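Local coordinates for protein hypothetical sugar kinase (Cytophaga hutchinsonii, PDB 3R8E) that probably phosphorylates a sugar at the expense of ATP, as a dimeric member of the ROK family with a ribonuclease H-like fold, at residues A[258-263]-A[291-296]; A[180-185]-A[249-254]. One frame throughout, in Å; residues are numbered along the deposited sequence. Where two conformers were deposited one is given.

Helix 235-259 ties the two contacts together. In contact 2 its residues 249-254 meet the loop 180-185; in contact 1 the same helix has just ended, and Asp260 and Asn262, just before strand 263-267, meet residues 291-296. The centres of contacts 1 and 2 lie about 16 Å apart, and about 22 and 18 Å from the centre of the chain, on the same side of it. The two contacts do not touch each other directly, but both border the second subunit: Arg171 and Asn173 of that subunit reach contact 1, and its Leu181 and Asn254 reach contact 2. Neither contact can be tied to a catalytic or binding residue.

Contact 1: residues A[258-263]-A[291-296]; sequences VMDLNN and TYYTDD
Asp260 and Asn262, which lead from the end of helix 235-259 into strand 263-267, grip the short helix 291-294 at two places. Asp260 leaves helical geometry with positive phi (54°), and its CG, anti to the backbone N, carries the carboxylate to the two tyrosines. Tyr292 OH donates to Asp260 OD2 at 2.6 Å on the syn lone pair, with OD2 near the plane of the ring at its edge; Asp260 OD1 lies 3.5 Å from Tyr293 CE1. Within the helix the rings pack, Tyr292 CD2 lying over the centre of the Tyr293 ring. The Asn262 amide spends both N-H bonds in its own plane: ND2 gives a nearly straight bond (171°) to Tyr293 O at 2.8 Å and a more bent one to Asp296 OD1 at 2.7 Å, which it meets from above the carboxylate plane. Toward solvent the fit loosens: a water donates to both Asn263 OD1 and Asp296 O, while Asn263 ND2 donates to Thr146 O. The backbone N of Asn173 of the second subunit hydrogen-bonds to Asp260 OD2. Arg171 of that subunit salt-bridges both the buried Asp260 and the exposed Asp296, and probably offsets part of the negative charge of this partly buried cluster.

Contact 2: residues A[180-185]-A[249-254]; sequences MLTTRG and GESLVN
A type I beta turn, Thr182 to Gly185, faces helix 235-259, and the direct hydrogen bond between them joins Thr183 to Glu250. Thr183 OG1 donates to Glu250 OE1 at 2.7 Å on the syn side, 26° out of the carboxylate plane. With CG anti to its carbonyl carbon (chi1 -78°) and the chain extended beyond CG, Glu250 carries its carboxylate to the turn. OE1 has further partners: water 3, which accepts from Thr183 N and donates to OE1, and Arg184 NH1, a salt bridge of 3.5 Å with OE1 at the guanidinium edge. OE2 accepts from water 4, weakly linked to the same NH1. A glutamine in place of Glu250 would probably cost Arg184 NH1 its salt bridge, leaving Arg184 the long, weak pairing of NH2 with Asp243. Within the turn, Thr182 OG1 accepts from Arg184 N in an ST turn and Gly185 N donates to Thr182 O; just after it, Lys186 O accepts from Thr182 OG1. Deeper in, the carbonyl of Leu181 is satisfied by water 2, which also pairs with Ser251 OG and accepts from Asn254 ND2. Asn254 OD1 instead takes Leu181 N of the second subunit, placing this face at the dimer interface. Beside it, the selenomethionine Met180, bent at chi3 (87°), packs on the helix with its CE 3.7 Å from Asn254 CB.

Contact 1: residues A[258-263]-A[291-296]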
# COMPACT_ATOMS: atom_id res chain seq x y z
N VAL A 258 -1.58 -2.08 -4.07
CA VAL A 258 -1.46 -2.48 -2.67
C VAL A 258 -2.82 -2.43 -1.92
O VAL A 258 -3.16 -3.40 -1.22
CB VAL A 258 -0.40 -1.61 -1.94
CG1 VAL A 258 -0.44 -1.84 -0.43
CG2 VAL A 258 1.00 -1.85 -2.49
N MSE A 259 -3.57 -1.32 -2.06
CA MSE A 259 -4.79 -1.03 -1.31
C MSE A 259 -6.09 -1.49 -1.95
O MSE A 259 -7.09 -1.63 -1.24
CB MSE A 259 -4.90 0.49 -1.07
CG MSE A 259 -3.71 1.08 -0.34
SE MSE A 259 -3.62 0.47 1.49
CE MSE A 259 -4.87 1.67 2.22
N ASP A 260 -6.12 -1.66 -3.28
CA ASP A 260 -7.32 -1.97 -4.06
C ASP A 260 -8.42 -0.93 -3.76
O ASP A 260 -9.45 -1.22 -3.16
CB ASP A 260 -7.85 -3.41 -3.91
CG ASP A 260 -8.93 -3.71 -4.94
OD1 ASP A 260 -9.17 -2.84 -5.83
OD2 ASP A 260 -9.57 -4.76 -4.84
N LEU A 261 -8.14 0.31 -4.16
CA LEU A 261 -9.08 1.42 -4.12
C LEU A 261 -9.00 2.07 -5.49
O LEU A 261 -7.98 1.92 -6.16
CB LEU A 261 -8.80 2.42 -2.96
CG LEU A 261 -7.43 3.13 -2.92
CD1 LEU A 261 -7.40 4.35 -3.84
CD2 LEU A 261 -7.13 3.63 -1.52
N ASN A 262 -10.05 2.76 -5.93
CA ASN A 262 -9.97 3.41 -7.24
C ASN A 262 -10.72 4.76 -7.27
O ASN A 262 -11.03 5.26 -8.34
CB ASN A 262 -10.44 2.48 -8.36
CG ASN A 262 -11.89 2.10 -8.28
OD1 ASN A 262 -12.58 2.39 -7.31
ND2 ASN A 262 -12.37 1.40 -9.30
N ASN A 263 -10.97 5.34 -6.08
CA ASN A 263 -11.53 6.69 -5.95
C ASN A 263 -10.41 7.56 -5.48
O ASN A 263 -9.78 7.24 -4.46
CB ASN A 263 -12.72 6.74 -5.01
CG ASN A 263 -13.94 6.06 -5.53
OD1 ASN A 263 -14.28 6.14 -6.72
ND2 ASN A 263 -14.65 5.41 -4.63
N THR A 291 -8.59 -3.60 -16.29
CA THR A 291 -9.94 -3.02 -16.24
C THR A 291 -10.65 -3.25 -14.88
O THR A 291 -11.52 -2.45 -14.52
CB THR A 291 -10.81 -3.50 -17.41
OG1 THR A 291 -10.89 -4.92 -17.40
CG2 THR A 291 -10.29 -3.00 -18.76
N TYR A 292 -10.25 -4.30 -14.13
CA TYR A 292 -10.79 -4.55 -12.78
C TYR A 292 -10.75 -3.26 -11.93
O TYR A 292 -11.71 -2.96 -11.23
CB TYR A 292 -10.01 -5.68 -12.06
CG TYR A 292 -10.32 -5.76 -10.58
CD1 TYR A 292 -11.54 -6.25 -10.13
CD2 TYR A 292 -9.42 -5.28 -9.63
CE1 TYR A 292 -11.85 -6.29 -8.78
CE2 TYR A 292 -9.72 -5.30 -8.27
CZ TYR A 292 -10.94 -5.81 -7.85
OH TYR A 292 -11.27 -5.80 -6.52
N TYR A 293 -9.66 -2.49 -12.03
CA TYR A 293 -9.51 -1.23 -11.28
C TYR A 293 -10.02 -0.01 -12.01
O TYR A 293 -10.52 0.91 -11.35
CB TYR A 293 -8.04 -0.96 -10.96
CG TYR A 293 -7.31 -2.08 -10.27
CD1 TYR A 293 -7.33 -2.20 -8.88
CD2 TYR A 293 -6.55 -2.99 -10.99
CE1 TYR A 293 -6.61 -3.19 -8.23
CE2 TYR A 293 -5.84 -4.01 -10.35
CZ TYR A 293 -5.87 -4.10 -8.97
OH TYR A 293 -5.17 -5.11 -8.35
N THR A 294 -9.80 0.07 -13.33
CA THR A 294 -10.06 1.30 -14.08
C THR A 294 -11.51 1.48 -14.57
O THR A 294 -11.90 2.62 -14.80
CB THR A 294 -9.09 1.41 -15.27
OG1 THR A 294 -9.34 0.35 -16.19
CG2 THR A 294 -7.62 1.38 -14.83
N ASP A 295 -12.30 0.40 -14.74
CA ASP A 295 -13.67 0.52 -15.27
C ASP A 295 -14.56 1.48 -14.47
O ASP A 295 -15.26 2.29 -15.08
CB ASP A 295 -14.36 -0.84 -15.41
CG ASP A 295 -14.08 -1.55 -16.72
OD1 ASP A 295 -13.30 -1.01 -17.55
OD2 ASP A 295 -14.65 -2.64 -16.93
N ASP A 296 -14.53 1.41 -13.12
CA ASP A 296 -15.36 2.31 -12.31
C ASP A 296 -14.50 3.28 -11.48
O ASP A 296 -14.94 3.74 -10.43
CB ASP A 296 -16.34 1.52 -11.42
CG ASP A 296 -15.76 0.48 -10.47
OD1 ASP A 296 -14.53 0.30 -10.46
OD2 ASP A 296 -16.55 -0.16 -9.74
O HOH W 1 -16.00 4.85 -8.22

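Contact 2: residues A[180-185]-A[249-254]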
# COMPACT_ATOMS: atom_id res chain seq x y z
N MSE A 180 7.40 7.38 -1.08
CA MSE A 180 7.52 6.20 -1.94
C MSE A 180 8.55 6.45 -3.03
O MSE A 180 8.73 7.60 -3.46
CB MSE A 180 6.17 5.85 -2.59
CG MSE A 180 5.17 5.29 -1.62
SE MSE A 180 3.46 5.10 -2.53
CE MSE A 180 3.73 3.38 -3.27
N LEU A 181 9.24 5.39 -3.48
CA LEU A 181 10.22 5.50 -4.55
C LEU A 181 9.51 5.49 -5.90
O LEU A 181 8.58 4.72 -6.11
CB LEU A 181 11.25 4.36 -4.49
CG LEU A 181 12.02 4.18 -3.18
CD1 LEU A 181 12.86 2.91 -3.21
CD2 LEU A 181 12.91 5.40 -2.88
N THR A 182 9.98 6.35 -6.83
CA THR A 182 9.42 6.45 -8.18
C THR A 182 10.25 5.62 -9.17
O THR A 182 11.27 5.04 -8.78
CB THR A 182 9.36 7.93 -8.62
OG1 THR A 182 10.69 8.43 -8.79
CG2 THR A 182 8.58 8.81 -7.66
N THR A 183 9.86 5.62 -10.47
CA THR A 183 10.59 4.92 -11.54
C THR A 183 11.90 5.66 -11.87
O THR A 183 12.67 5.19 -12.72
CB THR A 183 9.73 4.78 -12.80
OG1 THR A 183 9.27 6.07 -13.20
CG2 THR A 183 8.56 3.81 -12.62
N ARG A 184 12.13 6.82 -11.23
CA ARG A 184 13.33 7.64 -11.36
C ARG A 184 14.31 7.37 -10.19
O ARG A 184 15.46 7.81 -10.24
CB ARG A 184 12.96 9.13 -11.43
CG ARG A 184 12.56 9.64 -12.82
CD ARG A 184 11.08 9.49 -13.12
NE ARG A 184 10.67 10.28 -14.28
CZ ARG A 184 9.52 10.12 -14.94
NH1 ARG A 184 8.66 9.19 -14.57
NH2 ARG A 184 9.24 10.90 -15.98
N GLY A 185 13.83 6.65 -9.17
CA GLY A 185 14.61 6.30 -7.99
C GLY A 185 14.46 7.25 -6.82
O GLY A 185 14.72 6.87 -5.68
N GLY A 249 0.59 9.47 -11.54
CA GLY A 249 -0.11 8.27 -12.01
C GLY A 249 0.66 6.99 -11.74
O GLY A 249 0.07 6.01 -11.28
N GLU A 250 1.99 7.01 -11.97
CA GLU A 250 2.85 5.85 -11.72
C GLU A 250 2.87 5.47 -10.23
O GLU A 250 2.85 4.28 -9.93
CB GLU A 250 4.26 6.09 -12.23
CG GLU A 250 4.39 5.92 -13.73
CD GLU A 250 5.77 6.15 -14.30
OE1 GLU A 250 6.68 6.55 -13.54
OE2 GLU A 250 5.95 5.93 -15.52
N SER A 251 2.87 6.46 -9.32
CA SER A 251 2.81 6.16 -7.88
C SER A 251 1.41 5.69 -7.48
O SER A 251 1.29 4.78 -6.64
CB SER A 251 3.24 7.37 -7.04
OG SER A 251 4.66 7.41 -6.97
N LEU A 252 0.36 6.25 -8.10
CA LEU A 252 -1.02 5.81 -7.83
C LEU A 252 -1.22 4.36 -8.28
O LEU A 252 -1.94 3.63 -7.61
CB LEU A 252 -2.07 6.75 -8.46
CG LEU A 252 -2.34 8.04 -7.67
CD1 LEU A 252 -3.03 9.09 -8.53
CD2 LEU A 252 -3.16 7.76 -6.40
N VAL A 253 -0.53 3.92 -9.36
CA VAL A 253 -0.58 2.51 -9.81
C VAL A 253 -0.15 1.61 -8.64
O VAL A 253 -0.83 0.63 -8.32
CB VAL A 253 0.29 2.27 -11.07
CG1 VAL A 253 0.61 0.78 -11.27
CG2 VAL A 253 -0.38 2.86 -12.31
N ASN A 254 0.96 1.98 -7.97
CA ASN A 254 1.47 1.22 -6.83
C ASN A 254 0.53 1.24 -5.63
O ASN A 254 0.36 0.21 -4.99
CB ASN A 254 2.86 1.70 -6.43
CG ASN A 254 3.93 1.29 -7.41
OD1 ASN A 254 3.71 0.44 -8.27
ND2 ASN A 254 5.11 1.89 -7.30
O HOH W 2 5.89 4.86 -6.44
O HOH W 3 7.18 6.25 -10.71
O HOH W 4 7.67 7.64 -16.78